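Local atomic coordinates of scyllo-inosose 3-dehydrogenase (PDB entry 3IP1), a protein that catalyses the NAD(+)-dependent oxidation of scyllo-inosose to 3-dehydro-scyllo-inosose, probably as a step in myo-inositol breakdown. Residues 23-26 against 27-31. Numbering follows the deposited sequence.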
ATOM      1  N   LYS A  23     -31.583  -9.993 -12.327  1.00 40.29           N
ATOM      2  CA  LYS A  23     -31.567 -10.885 -11.157  1.00 40.22           C
ATOM      3  C   LYS A  23     -32.857 -10.814 -10.340  1.00 39.75           C
ATOM      4  O   LYS A  23     -32.960 -11.434  -9.275  1.00 39.35           O
ATOM      5  CB  LYS A  23     -30.386 -10.548 -10.237  1.00 40.67           C
ATOM      6  CG  LYS A  23     -29.039 -10.972 -10.764  1.00 42.69           C
ATOM      7  CD  LYS A  23     -27.937 -10.478  -9.862  1.00 46.47           C
ATOM      8  CE  LYS A  23     -26.795 -11.487  -9.797  1.00 48.60           C
ATOM      9  NZ  LYS A  23     -25.469 -10.790  -9.757  1.00 50.95           N
ATOM     10  N   ASP A  24     -33.836 -10.053 -10.826  1.00 39.19           N
ATOM     11  CA  ASP A  24     -35.110  -9.912 -10.103  1.00 38.10           C
ATOM     12  C   ASP A  24     -36.003 -11.138 -10.295  1.00 38.20           C
ATOM     13  O   ASP A  24     -35.896 -11.854 -11.298  1.00 38.26           O
ATOM     14  CB  ASP A  24     -35.841  -8.656 -10.564  1.00 37.91           C
ATOM     15  CG  ASP A  24     -35.136  -7.373 -10.164  1.00 36.22           C
ATOM     16  OD1 ASP A  24     -34.123  -7.418  -9.437  1.00 35.20           O
ATOM     17  OD2 ASP A  24     -35.609  -6.304 -10.584  1.00 33.86           O
ATOM     18  N   ILE A  25     -36.874 -11.399  -9.327  1.00 38.01           N
ATOM     19  CA  ILE A  25     -37.897 -12.438  -9.484  1.00 37.50           C
ATOM     20  C   ILE A  25     -39.276 -11.809  -9.333  1.00 37.52           C
ATOM     21  O   ILE A  25     -39.648 -11.300  -8.261  1.00 37.08           O
ATOM     22  CB  ILE A  25     -37.730 -13.622  -8.503  1.00 37.50           C
ATOM     23  CG1 ILE A  25     -36.376 -14.321  -8.727  1.00 36.86           C
ATOM     24  CG2 ILE A  25     -38.900 -14.614  -8.674  1.00 37.03           C
ATOM     25  CD1 ILE A  25     -35.843 -15.077  -7.502  1.00 36.03           C
ATOM     26  N   GLU A  26     -40.017 -11.851 -10.431  1.00 37.40           N
ATOM     27  CA  GLU A  26     -41.324 -11.244 -10.540  1.00 37.69           C
ATOM     28  C   GLU A  26     -42.232 -11.631  -9.359  1.00 36.60           C
ATOM     29  O   GLU A  26     -42.485 -12.807  -9.129  1.00 36.44           O
ATOM     30  CB  GLU A  26     -41.927 -11.683 -11.872  1.00 38.44           C
ATOM     31  CG  GLU A  26     -42.491 -10.541 -12.697  1.00 43.29           C
ATOM     32  CD  GLU A  26     -43.877 -10.140 -12.241  1.00 48.18           C
ATOM     33  OE1 GLU A  26     -44.490 -10.926 -11.493  1.00 51.81           O
ATOM     34  OE2 GLU A  26     -44.362  -9.053 -12.636  1.00 50.35           O
ATOM     35  N   GLY A  27     -42.677 -10.643  -8.587  1.00 35.63           N
ATOM     36  CA  GLY A  27     -43.580 -10.894  -7.449  1.00 34.62           C
ATOM     37  C   GLY A  27     -42.883 -11.197  -6.126  1.00 34.14           C
ATOM     38  O   GLY A  27     -43.527 -11.241  -5.060  1.00 33.44           O
ATOM     39  N   LYS A  28     -41.564 -11.388  -6.187  1.00 33.33           N
ATOM     40  CA  LYS A  28     -40.817 -11.904  -5.050  1.00 33.19           C
ATOM     41  C   LYS A  28     -39.572 -11.116  -4.636  1.00 32.41           C
ATOM     42  O   LYS A  28     -39.314 -10.952  -3.445  1.00 32.83           O
ATOM     43  CB  LYS A  28     -40.421 -13.343  -5.321  1.00 33.30           C
ATOM     44  CG  LYS A  28     -41.603 -14.289  -5.406  1.00 35.27           C
ATOM     45  CD  LYS A  28     -41.106 -15.697  -5.700  1.00 40.16           C
ATOM     46  CE  LYS A  28     -42.253 -16.672  -5.898  1.00 43.16           C
ATOM     47  NZ  LYS A  28     -41.772 -17.815  -6.737  1.00 45.59           N
ATOM     48  N   LEU A  29     -38.798 -10.655  -5.614  1.00 31.07           N
ATOM     49  CA  LEU A  29     -37.465 -10.118  -5.351  1.00 30.11           C
ATOM     50  C   LEU A  29     -37.075  -9.053  -6.360  1.00 29.05           C
ATOM     51  O   LEU A  29     -37.183  -9.259  -7.563  1.00 27.47           O
ATOM     52  CB  LEU A  29     -36.416 -11.250  -5.377  1.00 30.21           C
ATOM     53  CG  LEU A  29     -34.935 -10.874  -5.137  1.00 30.81           C
ATOM     54  CD1 LEU A  29     -34.649 -10.677  -3.674  1.00 32.35           C
ATOM     55  CD2 LEU A  29     -33.986 -11.932  -5.712  1.00 33.67           C
ATOM     56  N   THR A  30     -36.578  -7.928  -5.860  1.00 28.75           N
ATOM     57  CA  THR A  30     -36.005  -6.919  -6.741  1.00 28.26           C
ATOM     58  C   THR A  30     -34.741  -6.299  -6.165  1.00 28.93           C
ATOM     59  O   THR A  30     -34.596  -6.205  -4.938  1.00 27.51           O
ATOM     60  CB  THR A  30     -37.025  -5.793  -7.114  1.00 28.41           C
ATOM     61  OG1 THR A  30     -36.414  -4.894  -8.045  1.00 28.30           O
ATOM     62  CG2 THR A  30     -37.458  -5.008  -5.902  1.00 26.90           C
ATOM     63  N   TRP A  31     -33.850  -5.854  -7.063  1.00 29.06           N
ATOM     64  CA  TRP A  31     -32.698  -5.047  -6.673  1.00 29.92           C
ATOM     65  C   TRP A  31     -33.056  -3.566  -6.507  1.00 30.09           C
ATOM     66  O   TRP A  31     -32.270  -2.803  -5.943  1.00 29.13           O
ATOM     67  CB  TRP A  31     -31.528  -5.253  -7.648  1.00 31.11           C
ATOM     68  CG  TRP A  31     -30.710  -6.460  -7.237  1.00 32.47           C
ATOM     69  CD1 TRP A  31     -30.985  -7.784  -7.497  1.00 33.54           C
ATOM     70  CD2 TRP A  31     -29.515  -6.444  -6.453  1.00 35.38           C
ATOM     71  NE1 TRP A  31     -30.018  -8.593  -6.923  1.00 34.28           N
ATOM     72  CE2 TRP A  31     -29.111  -7.797  -6.271  1.00 35.58           C
ATOM     73  CE3 TRP A  31     -28.743  -5.416  -5.869  1.00 38.28           C
ATOM     74  CZ2 TRP A  31     -27.958  -8.145  -5.545  1.00 36.99           C
ATOM     75  CZ3 TRP A  31     -27.589  -5.769  -5.144  1.00 38.03           C
ATOM     76  CH2 TRP A  31     -27.215  -7.121  -4.993  1.00 37.55           C
TER
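Ile-25 and Leu-29 face each other as an antiparallel hydrogen-bonded pair, Ile-25 N giving to Leu-29 O at 2.8 Å and Leu-29 N to Ile-25 O at 2.9 Å, while the chain reverses through Glu-26, Gly-27 and Lys-28. Ile-25 O takes a second bond, from Lys-28 N at 2.8 Å. The two donors meet it differently: Leu-29 N lies in the carbonyl plane on a lone pair, whereas Lys-28 N is tilted 29° from that plane. Gly-27 makes the turn at a positive phi (89°), a backbone shape that glycine adopts readily.

Beyond the pair, the carboxylate of Asp-24 reaches across to the returning chain at Thr-30 and Trp-31. A chi1 of -68° sets its CG beside its own backbone N, which carries the carboxylate past Thr-30 CA, and OD1 accepts from Trp-31 N at 2.9 Å, the donor coming from above the carboxylate plane. The same oxygen also lies at the edge of the indole, near CD1. OD2 has a weak bond from Thr-30 OG1, the two side chains running side by side, and a further one from the backbone N of Gly-21; a buried carboxylate is thus supplied with donors at both oxygens. Next to it, the aliphatic part of Lys-23 runs alongside Trp-31, with CB 3.9 Å from NE1. Its NZ is hydrogen-bonded to Glu-148 O, near the four-cysteine site that holds cadmium in this crystal and includes Cys-136 and Cys-147.

Beside the bridge, Ile-25 CD1 meets Leu-29 CD2 at 4.1 Å, and Ile-25 CG2 rests against CB and CD of Lys-28.

With Lys-28 and Leu-29 both opposite Ile-25, this is a classic beta bulge beside a tight chain reversal, in the loop joining strand 3-12 to strand 37-38.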